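Local coordinates for protein enoyl-CoA hydratase carB homologue (Streptomyces cattleya, PDB 5O34) that probably acts as a crotonase-family lyase in the biosynthesis of the carbapenem antibiotic thienamycin, at residues E76-A79 with L80-L84; N122-I125 with D126-D130; L165-E168 with Q169-L172. One frame throughout, in Å; residues are numbered along the deposited sequence.

Contact 1: residues E76-A79 with L80-L84; sequences ELTA and LMREL
Ala79 O is gripped by the backbone N of Glu83 at 2.8 Å, and the Glu83 side chain then lies back over the same carbonyl. With CG anti to its own carbonyl carbon (chi1 -73°), Glu83 brings that methylene to 3.3 Å from Ala79 O and carries OE1 along the helix to 4.0 Å from Ala79 CB. One residue earlier, Arg82 N bonds to Thr78 O at 3.1 Å, and the two side chains run side by side, pointing the same way. The methyl of Thr78 is the touching branch: CG2 sits 3.2 Å above one face of the Arg82 guanidinium plane, offset toward its rim, and is 3.5 Å from NH1. Arg82 reaches this place through a bend at chi3 (-50°), which folds its flat end back along the helix. Thr78 OG1, on the other branch, is taken up by Met74 O one turn earlier. On the buried side, Leu80 N and Met81 N continue the helical bonding to Glu76 O and Leu77 O. Met81 CG presses to 3.2 Å from Leu77 O, while Leu77 CD1 and Leu80 CD2 meet loosely at 4.4 Å. Leu80 faces Cys48 of strand 47-50 and Ala58 of strand 55-59; Leu77 and Thr78 meet Leu131 of helix 120-137. The chemistry is that of an amphipathic helix: aliphatic groups are turned to the sheet and the neighbouring helix, whereas Arg82, which also touches Thr134, and Glu83 lie on the exposed side, their side chains laid back along the preceding turn without a polar bond to it.

Contact 2: residues N122-I125 with D126-D130; sequences NAWI and DDITD
Thr129 grips Ile125 O twice: its backbone N lies 2.8 Å from that oxygen and its OG1 donates to it at 2.7 Å, from above the carbonyl plane. Thr129 carries OG1 beside its own backbone N (chi1 -47°), which aims the hydroxyl back at the preceding turn and satisfies it in a buried place against Phe185 of helix 184-194. Trp124 and Ile128 also pack closely, side by side: Ile128 CG1 approaches the indole obliquely, 3.4 Å from NE1, with CD1 at 3.5 Å from the same nitrogen. Met74 of helix 71-86 touches both side chains, and the ring of His274 meets Trp124 edge-to-face. The more open flank is looser. There Asp126 N reaches Asn122 O at 3.3 Å and Asp127 N reaches Ala123 O at 3.2 Å. The carboxylates are held by charges outside this helix: Asp126 by Arg267 and Lys271, Asp127 by Arg71. Asp126 OD2 lies 3.1 Å from Asn122 O, two acceptors without a bond between them. The whole is an alpha-helical turn with a threonine hydroxyl bonded back to the carbonyl four residues earlier, on a helix of a crotonase-like domain.

Contact 3: residues L165-E168 with Q169-L172; sequences LGSE and QARL
Ser167 and Ala170 close a type I beta turn through backbone hydrogen bonding, Ala170 N lying 2.9 Å from Ser167 O and well above that carbonyl's plane. A second, side-chain bond reinforces it. Ser167 OG accepts Gln169 N at 3.1 Å with an N-H...O angle of 145°, the two-residue reach that defines an ST turn. The hydroxyl gets there because OG stands between the backbone N and the carbonyl carbon (chi1 76°), swinging it over the loop. OG is also hydrogen-bonded to Asp147 OD1, which ties the turn to the residue just past strand 142-146.

The remaining touches are van der Waals contacts. Ala170 CB lies against Ser167 O at 3.2 Å and, carbon on carbon, 4.1 Å from Gly166 CA, while Gln169 CB comes to 3.4 Å from Ser167 OG. Charges lie at the borders of the turn: Glu168 OE1 is near Glu212 OE2, two like charges whose closeness might favour a shared proton, while Arg171 NE pairs with Glu208.

The turn thus joins two strands of different sheets. Strand 163-167 lies between strands 142-146 and 222-224, joined through backbone hydrogen bonds of Leu165 with Ala144 and Ile146 and of Gly166 with Glu222 and Val224, and Leu165 is packed on helix 229-242. Beyond the bend, strand 171-173 enters the small sheet between 149-151 and 209-210, where Arg171 meets Pro210 and Leu172 rests on Trp209.

Overall arrangement
The three contacts follow one another in series; each closes only a turn of continuous chain, so none nests in or crosses another. Contact 1 comes first, on helix 71-86, which packs on strands 47-50 and 55-59 at one edge of the larger sheet. After strand 92-96 the chain reaches contact 2 on helix 120-137. These two helices meet directly: Thr78 CG2 lies 3.9 Å from Asp130 O. Helix 120-137 also pairs with helix 252-273 near the C terminus. Contact 3 is on the opposite side of the chain's centre, its nearest atoms about 14 Å from contact 1 and about 17 Å from contact 2, where the chain passes from the six-stranded sheet into the three-stranded one.

Contact 1: residues E76-A79 with L80-L84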
ATOM      1  N   GLU A  76     -19.362   8.676 -23.087  1.00 60.18           N
ATOM      2  CA  GLU A  76     -20.319   7.591 -23.319  1.00 60.56           C
ATOM      3  C   GLU A  76     -20.154   6.502 -22.257  1.00 61.27           C
ATOM      4  O   GLU A  76     -21.156   6.050 -21.692  1.00 60.48           O
ATOM      5  CB  GLU A  76     -20.176   7.009 -24.732  1.00 62.82           C
ATOM      6  CG  GLU A  76     -21.500   6.517 -25.297  1.00 80.78           C
ATOM      7  CD  GLU A  76     -21.439   5.294 -26.196  1.00111.59           C
ATOM      8  OE1 GLU A  76     -20.627   5.291 -27.151  1.00114.49           O
ATOM      9  OE2 GLU A  76     -22.243   4.359 -25.975  1.00108.53           O
ATOM     10  N   LEU A  77     -18.888   6.135 -21.943  1.00 56.16           N
ATOM     11  CA  LEU A  77     -18.551   5.150 -20.912  1.00 54.98           C
ATOM     12  C   LEU A  77     -19.005   5.631 -19.537  1.00 56.15           C
ATOM     13  O   LEU A  77     -19.597   4.850 -18.790  1.00 55.28           O
ATOM     14  CB  LEU A  77     -17.045   4.795 -20.935  1.00 54.96           C
ATOM     15  CG  LEU A  77     -16.580   3.622 -20.037  1.00 59.80           C
ATOM     16  CD1 LEU A  77     -17.411   2.356 -20.255  1.00 60.10           C
ATOM     17  CD2 LEU A  77     -15.112   3.322 -20.248  1.00 61.44           C
ATOM     18  N   THR A  78     -18.788   6.931 -19.241  1.00 52.22           N
ATOM     19  CA  THR A  78     -19.209   7.621 -18.010  1.00 51.65           C
ATOM     20  C   THR A  78     -20.742   7.557 -17.864  1.00 55.84           C
ATOM     21  O   THR A  78     -21.243   7.179 -16.795  1.00 54.93           O
ATOM     22  CB  THR A  78     -18.687   9.071 -18.029  1.00 56.56           C
ATOM     23  OG1 THR A  78     -17.269   9.056 -18.148  1.00 55.54           O
ATOM     24  CG2 THR A  78     -19.092   9.868 -16.803  1.00 53.53           C
ATOM     25  N   ALA A  79     -21.477   7.914 -18.948  1.00 53.33           N
ATOM     26  CA  ALA A  79     -22.944   7.876 -18.980  1.00 53.69           C
ATOM     27  C   ALA A  79     -23.446   6.447 -18.794  1.00 58.86           C
ATOM     28  O   ALA A  79     -24.372   6.236 -18.006  1.00 59.03           O
ATOM     29  CB  ALA A  79     -23.465   8.462 -20.279  1.00 54.52           C
ATOM     30  N   LEU A  80     -22.792   5.454 -19.455  1.00 56.07           N
ATOM     31  CA  LEU A  80     -23.145   4.034 -19.311  1.00 55.88           C
ATOM     32  C   LEU A  80     -22.994   3.572 -17.867  1.00 60.43           C
ATOM     33  O   LEU A  80     -23.934   2.994 -17.313  1.00 59.91           O
ATOM     34  CB  LEU A  80     -22.337   3.140 -20.260  1.00 56.13           C
ATOM     35  CG  LEU A  80     -22.525   1.616 -20.084  1.00 61.49           C
ATOM     36  CD1 LEU A  80     -23.968   1.180 -20.405  1.00 61.53           C
ATOM     37  CD2 LEU A  80     -21.500   0.840 -20.906  1.00 62.86           C
ATOM     38  N   MET A  81     -21.843   3.889 -17.237  1.00 57.48           N
ATOM     39  CA  MET A  81     -21.577   3.555 -15.835  1.00 56.86           C
ATOM     40  C   MET A  81     -22.670   4.100 -14.929  1.00 59.63           C
ATOM     41  O   MET A  81     -23.111   3.394 -14.020  1.00 58.37           O
ATOM     42  CB  MET A  81     -20.189   4.045 -15.380  1.00 59.31           C
ATOM     43  CG  MET A  81     -19.015   3.293 -16.010  1.00 63.05           C
ATOM     44  SD  MET A  81     -19.155   1.483 -16.128  1.00 67.52           S
ATOM     45  CE  MET A  81     -19.039   1.046 -14.488  1.00 63.72           C
ATOM     46  N   ARG A  82     -23.151   5.330 -15.217  1.00 58.47           N
ATOM     47  CA  ARG A  82     -24.242   5.949 -14.455  1.00 59.38           C
ATOM     48  C   ARG A  82     -25.604   5.305 -14.740  1.00 63.63           C
ATOM     49  O   ARG A  82     -26.402   5.141 -13.810  1.00 62.72           O
ATOM     50  CB  ARG A  82     -24.272   7.464 -14.640  1.00 61.70           C
ATOM     51  CG  ARG A  82     -23.243   8.169 -13.746  1.00 76.78           C
ATOM     52  CD  ARG A  82     -23.244   9.675 -13.919  1.00 91.25           C
ATOM     53  NE  ARG A  82     -23.162  10.066 -15.328  1.00103.22           N
ATOM     54  CZ  ARG A  82     -22.358  11.007 -15.809  1.00117.71           C
ATOM     55  NH1 ARG A  82     -21.538  11.669 -14.997  1.00107.10           N
ATOM     56  NH2 ARG A  82     -22.354  11.287 -17.105  1.00101.21           N
ATOM     57  N   GLU A  83     -25.843   4.877 -15.998  1.00 61.31           N
ATOM     58  CA  GLU A  83     -27.071   4.169 -16.388  1.00 61.78           C
ATOM     59  C   GLU A  83     -27.115   2.808 -15.684  1.00 65.00           C
ATOM     60  O   GLU A  83     -28.156   2.420 -15.145  1.00 64.46           O
ATOM     61  CB  GLU A  83     -27.139   3.979 -17.913  1.00 63.73           C
ATOM     62  CG  GLU A  83     -27.454   5.251 -18.688  1.00 78.07           C
ATOM     63  CD  GLU A  83     -27.341   5.135 -20.199  1.00107.74           C
ATOM     64  OE1 GLU A  83     -26.550   5.900 -20.799  1.00 99.27           O
ATOM     65  OE2 GLU A  83     -28.063   4.299 -20.790  1.00111.16           O
ATOM     66  N   LEU A  84     -25.960   2.114 -15.642  1.00 61.47           N
ATOM     67  CA  LEU A  84     -25.813   0.806 -14.993  1.00 61.09           C
ATOM     68  C   LEU A  84     -25.988   0.868 -13.471  1.00 64.69           C
ATOM     69  O   LEU A  84     -26.547  -0.062 -12.893  1.00 63.58           O
ATOM     70  CB  LEU A  84     -24.486   0.126 -15.381  1.00 61.15           C
ATOM     71  CG  LEU A  84     -24.286  -0.210 -16.872  1.00 65.70           C
ATOM     72  CD1 LEU A  84     -22.918  -0.804 -17.119  1.00 65.72           C
ATOM     73  CD2 LEU A  84     -25.372  -1.144 -17.402  1.00 67.33           C
TER

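Contact 2: residues N122-I125 with D126-D130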
ATOM      1  N   ASN A 122      -7.422  20.791 -21.075  1.00 90.93           N
ATOM      2  CA  ASN A 122      -8.197  21.019 -19.850  1.00 89.36           C
ATOM      3  C   ASN A 122      -9.537  20.289 -19.864  1.00 90.39           C
ATOM      4  O   ASN A 122      -9.984  19.798 -18.827  1.00 90.02           O
ATOM      5  CB  ASN A 122      -8.392  22.518 -19.594  1.00 88.86           C
ATOM      6  CG  ASN A 122      -7.203  23.227 -18.971  1.00 95.43           C
ATOM      7  OD1 ASN A 122      -6.076  22.708 -18.899  1.00 85.01           O
ATOM      8  ND2 ASN A 122      -7.430  24.448 -18.515  1.00 84.47           N
ATOM      9  N   ALA A 123     -10.162  20.205 -21.046  1.00 85.72           N
ATOM     10  CA  ALA A 123     -11.433  19.518 -21.246  1.00 84.31           C
ATOM     11  C   ALA A 123     -11.223  18.001 -21.322  1.00 84.35           C
ATOM     12  O   ALA A 123     -12.121  17.253 -20.932  1.00 82.94           O
ATOM     13  CB  ALA A 123     -12.109  20.035 -22.498  1.00 84.98           C
ATOM     14  N   TRP A 124     -10.028  17.558 -21.796  1.00 79.52           N
ATOM     15  CA  TRP A 124      -9.627  16.143 -21.854  1.00 79.67           C
ATOM     16  C   TRP A 124      -9.562  15.616 -20.416  1.00 79.48           C
ATOM     17  O   TRP A 124     -10.269  14.659 -20.095  1.00 79.65           O
ATOM     18  CB  TRP A 124      -8.282  15.948 -22.613  1.00 79.93           C
ATOM     19  CG  TRP A 124      -7.670  14.563 -22.553  1.00 82.73           C
ATOM     20  CD1 TRP A 124      -8.332  13.367 -22.591  1.00 85.96           C
ATOM     21  CD2 TRP A 124      -6.264  14.239 -22.552  1.00 83.70           C
ATOM     22  NE1 TRP A 124      -7.434  12.323 -22.527  1.00 86.43           N
ATOM     23  CE2 TRP A 124      -6.157  12.830 -22.506  1.00 88.62           C
ATOM     24  CE3 TRP A 124      -5.082  15.008 -22.568  1.00 85.88           C
ATOM     25  CZ2 TRP A 124      -4.912  12.169 -22.482  1.00 88.68           C
ATOM     26  CZ3 TRP A 124      -3.851  14.355 -22.536  1.00 88.10           C
ATOM     27  CH2 TRP A 124      -3.774  12.953 -22.499  1.00 88.93           C
ATOM     28  N   ILE A 125      -8.812  16.324 -19.542  1.00 71.81           N
ATOM     29  CA  ILE A 125      -8.626  16.030 -18.117  1.00 69.94           C
ATOM     30  C   ILE A 125      -9.975  15.927 -17.375  1.00 70.27           C
ATOM     31  O   ILE A 125     -10.192  14.942 -16.668  1.00 69.35           O
ATOM     32  CB  ILE A 125      -7.628  17.039 -17.460  1.00 72.83           C
ATOM     33  CG1 ILE A 125      -6.202  16.957 -18.084  1.00 73.53           C
ATOM     34  CG2 ILE A 125      -7.579  16.930 -15.931  1.00 72.84           C
ATOM     35  CD1 ILE A 125      -5.472  15.521 -18.136  1.00 83.16           C
ATOM     36  N   ASP A 126     -10.882  16.902 -17.578  1.00 65.43           N
ATOM     37  CA  ASP A 126     -12.214  16.903 -16.960  1.00 64.61           C
ATOM     38  C   ASP A 126     -13.037  15.663 -17.317  1.00 65.77           C
ATOM     39  O   ASP A 126     -13.701  15.123 -16.439  1.00 65.16           O
ATOM     40  CB  ASP A 126     -12.992  18.192 -17.277  1.00 66.89           C
ATOM     41  CG  ASP A 126     -12.594  19.390 -16.432  1.00 80.61           C
ATOM     42  OD1 ASP A 126     -12.498  19.243 -15.185  1.00 82.18           O
ATOM     43  OD2 ASP A 126     -12.419  20.489 -17.007  1.00 85.21           O
ATOM     44  N   ASP A 127     -12.967  15.187 -18.576  1.00 61.68           N
ATOM     45  CA  ASP A 127     -13.695  13.979 -19.001  1.00 61.71           C
ATOM     46  C   ASP A 127     -13.071  12.711 -18.401  1.00 64.37           C
ATOM     47  O   ASP A 127     -13.802  11.836 -17.926  1.00 63.38           O
ATOM     48  CB  ASP A 127     -13.807  13.889 -20.539  1.00 63.62           C
ATOM     49  CG  ASP A 127     -14.683  14.968 -21.160  1.00 72.04           C
ATOM     50  OD1 ASP A 127     -15.677  15.381 -20.510  1.00 72.06           O
ATOM     51  OD2 ASP A 127     -14.394  15.380 -22.308  1.00 78.10           O
ATOM     52  N   ILE A 128     -11.714  12.647 -18.390  1.00 60.94           N
ATOM     53  CA  ILE A 128     -10.868  11.589 -17.814  1.00 60.86           C
ATOM     54  C   ILE A 128     -11.194  11.420 -16.334  1.00 61.15           C
ATOM     55  O   ILE A 128     -11.489  10.308 -15.881  1.00 60.71           O
ATOM     56  CB  ILE A 128      -9.361  11.960 -18.048  1.00 65.10           C
ATOM     57  CG1 ILE A 128      -9.008  11.825 -19.523  1.00 67.24           C
ATOM     58  CG2 ILE A 128      -8.400  11.109 -17.187  1.00 65.53           C
ATOM     59  CD1 ILE A 128      -8.937  10.391 -19.992  1.00 79.04           C
ATOM     60  N   THR A 129     -11.165  12.556 -15.587  1.00 54.50           N
ATOM     61  CA  THR A 129     -11.450  12.609 -14.157  1.00 52.87           C
ATOM     62  C   THR A 129     -12.875  12.156 -13.883  1.00 54.85           C
ATOM     63  O   THR A 129     -13.078  11.347 -12.984  1.00 54.36           O
ATOM     64  CB  THR A 129     -11.135  14.010 -13.564  1.00 55.48           C
ATOM     65  OG1 THR A 129      -9.853  14.454 -14.008  1.00 54.59           O
ATOM     66  CG2 THR A 129     -11.168  14.024 -12.038  1.00 51.90           C
ATOM     67  N   ASP A 130     -13.839  12.616 -14.697  1.00 51.27           N
ATOM     68  CA  ASP A 130     -15.252  12.236 -14.565  1.00 50.91           C
ATOM     69  C   ASP A 130     -15.455  10.749 -14.839  1.00 51.35           C
ATOM     70  O   ASP A 130     -16.260  10.124 -14.155  1.00 51.32           O
ATOM     71  CB  ASP A 130     -16.173  13.125 -15.431  1.00 53.12           C
ATOM     72  CG  ASP A 130     -16.289  14.586 -14.978  1.00 64.94           C
ATOM     73  OD1 ASP A 130     -15.510  15.004 -14.079  1.00 65.71           O
ATOM     74  OD2 ASP A 130     -17.137  15.317 -15.541  1.00 70.57           O
TER

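Contact 3: residues L165-E168 with Q169-L172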
ATOM      1  N   LEU A 165      -9.000  -9.213 -14.254  1.00 52.31           N
ATOM      2  CA  LEU A 165      -8.751 -10.571 -14.699  1.00 52.73           C
ATOM      3  C   LEU A 165      -7.955 -10.501 -15.986  1.00 56.00           C
ATOM      4  O   LEU A 165      -8.388  -9.883 -16.964  1.00 55.07           O
ATOM      5  CB  LEU A 165     -10.080 -11.294 -14.892  1.00 53.60           C
ATOM      6  CG  LEU A 165     -10.039 -12.768 -15.283  1.00 59.92           C
ATOM      7  CD1 LEU A 165      -9.456 -13.635 -14.173  1.00 60.53           C
ATOM      8  CD2 LEU A 165     -11.416 -13.245 -15.617  1.00 62.53           C
ATOM      9  N   GLY A 166      -6.765 -11.085 -15.951  1.00 52.98           N
ATOM     10  CA  GLY A 166      -5.877 -11.073 -17.097  1.00 53.22           C
ATOM     11  C   GLY A 166      -5.671 -12.435 -17.721  1.00 58.87           C
ATOM     12  O   GLY A 166      -5.653 -13.451 -17.019  1.00 58.47           O
ATOM     13  N   SER A 167      -5.526 -12.458 -19.051  1.00 57.27           N
ATOM     14  CA  SER A 167      -5.177 -13.674 -19.776  1.00 58.85           C
ATOM     15  C   SER A 167      -3.644 -13.722 -19.686  1.00 65.70           C
ATOM     16  O   SER A 167      -3.028 -12.697 -19.374  1.00 64.63           O
ATOM     17  CB  SER A 167      -5.618 -13.588 -21.236  1.00 61.73           C
ATOM     18  OG  SER A 167      -4.765 -12.766 -22.018  1.00 70.07           O
ATOM     19  N   GLU A 168      -3.016 -14.866 -19.979  1.00 64.05           N
ATOM     20  CA  GLU A 168      -1.555 -14.886 -19.908  1.00 64.32           C
ATOM     21  C   GLU A 168      -0.898 -14.097 -21.083  1.00 66.62           C
ATOM     22  O   GLU A 168       0.325 -13.944 -21.111  1.00 65.74           O
ATOM     23  CB  GLU A 168      -1.016 -16.307 -19.735  1.00 66.22           C
ATOM     24  CG  GLU A 168      -0.986 -16.709 -18.261  1.00 80.34           C
ATOM     25  CD  GLU A 168      -1.719 -17.984 -17.870  1.00110.00           C
ATOM     26  OE1 GLU A 168      -2.234 -18.045 -16.729  1.00106.41           O
ATOM     27  OE2 GLU A 168      -1.747 -18.937 -18.683  1.00109.76           O
ATOM     28  N   GLN A 169      -1.734 -13.493 -21.956  1.00 63.33           N
ATOM     29  CA  GLN A 169      -1.342 -12.623 -23.073  1.00 63.64           C
ATOM     30  C   GLN A 169      -1.389 -11.147 -22.626  1.00 65.54           C
ATOM     31  O   GLN A 169      -0.927 -10.262 -23.362  1.00 64.33           O
ATOM     32  CB  GLN A 169      -2.282 -12.826 -24.292  1.00 65.77           C
ATOM     33  CG  GLN A 169      -2.140 -14.174 -25.012  1.00 85.84           C
ATOM     34  CD  GLN A 169      -0.758 -14.414 -25.579  1.00109.47           C
ATOM     35  OE1 GLN A 169       0.073 -15.106 -24.979  1.00103.17           O
ATOM     36  NE2 GLN A 169      -0.490 -13.867 -26.762  1.00103.65           N
ATOM     37  N   ALA A 170      -1.965 -10.888 -21.429  1.00 60.85           N
ATOM     38  CA  ALA A 170      -2.084  -9.542 -20.869  1.00 59.59           C
ATOM     39  C   ALA A 170      -0.708  -8.964 -20.567  1.00 62.19           C
ATOM     40  O   ALA A 170       0.140  -9.638 -19.981  1.00 62.38           O
ATOM     41  CB  ALA A 170      -2.954  -9.549 -19.617  1.00 60.05           C
ATOM     42  N   ARG A 171      -0.466  -7.743 -21.058  1.00 57.54           N
ATOM     43  CA  ARG A 171       0.781  -7.009 -20.862  1.00 56.41           C
ATOM     44  C   ARG A 171       0.423  -5.587 -20.411  1.00 56.97           C
ATOM     45  O   ARG A 171      -0.374  -4.913 -21.058  1.00 55.96           O
ATOM     46  CB  ARG A 171       1.676  -7.072 -22.117  1.00 57.16           C
ATOM     47  CG  ARG A 171       2.244  -8.481 -22.328  1.00 70.01           C
ATOM     48  CD  ARG A 171       3.148  -8.640 -23.537  1.00 84.47           C
ATOM     49  NE  ARG A 171       4.478  -8.070 -23.309  1.00 97.32           N
ATOM     50  CZ  ARG A 171       5.485  -8.693 -22.697  1.00112.15           C
ATOM     51  NH1 ARG A 171       5.327  -9.926 -22.224  1.00100.44           N
ATOM     52  NH2 ARG A 171       6.653  -8.084 -22.542  1.00 97.17           N
ATOM     53  N   LEU A 172       0.926  -5.181 -19.234  1.00 51.82           N
ATOM     54  CA  LEU A 172       0.598  -3.890 -18.606  1.00 50.07           C
ATOM     55  C   LEU A 172       1.758  -2.889 -18.727  1.00 53.48           C
ATOM     56  O   LEU A 172       2.900  -3.262 -18.464  1.00 53.63           O
ATOM     57  CB  LEU A 172       0.214  -4.150 -17.134  1.00 49.41           C
ATOM     58  CG  LEU A 172      -1.240  -4.599 -16.808  1.00 53.53           C
ATOM     59  CD1 LEU A 172      -1.731  -5.775 -17.643  1.00 53.51           C
ATOM     60  CD2 LEU A 172      -1.364  -4.998 -15.380  1.00 54.34           C
TER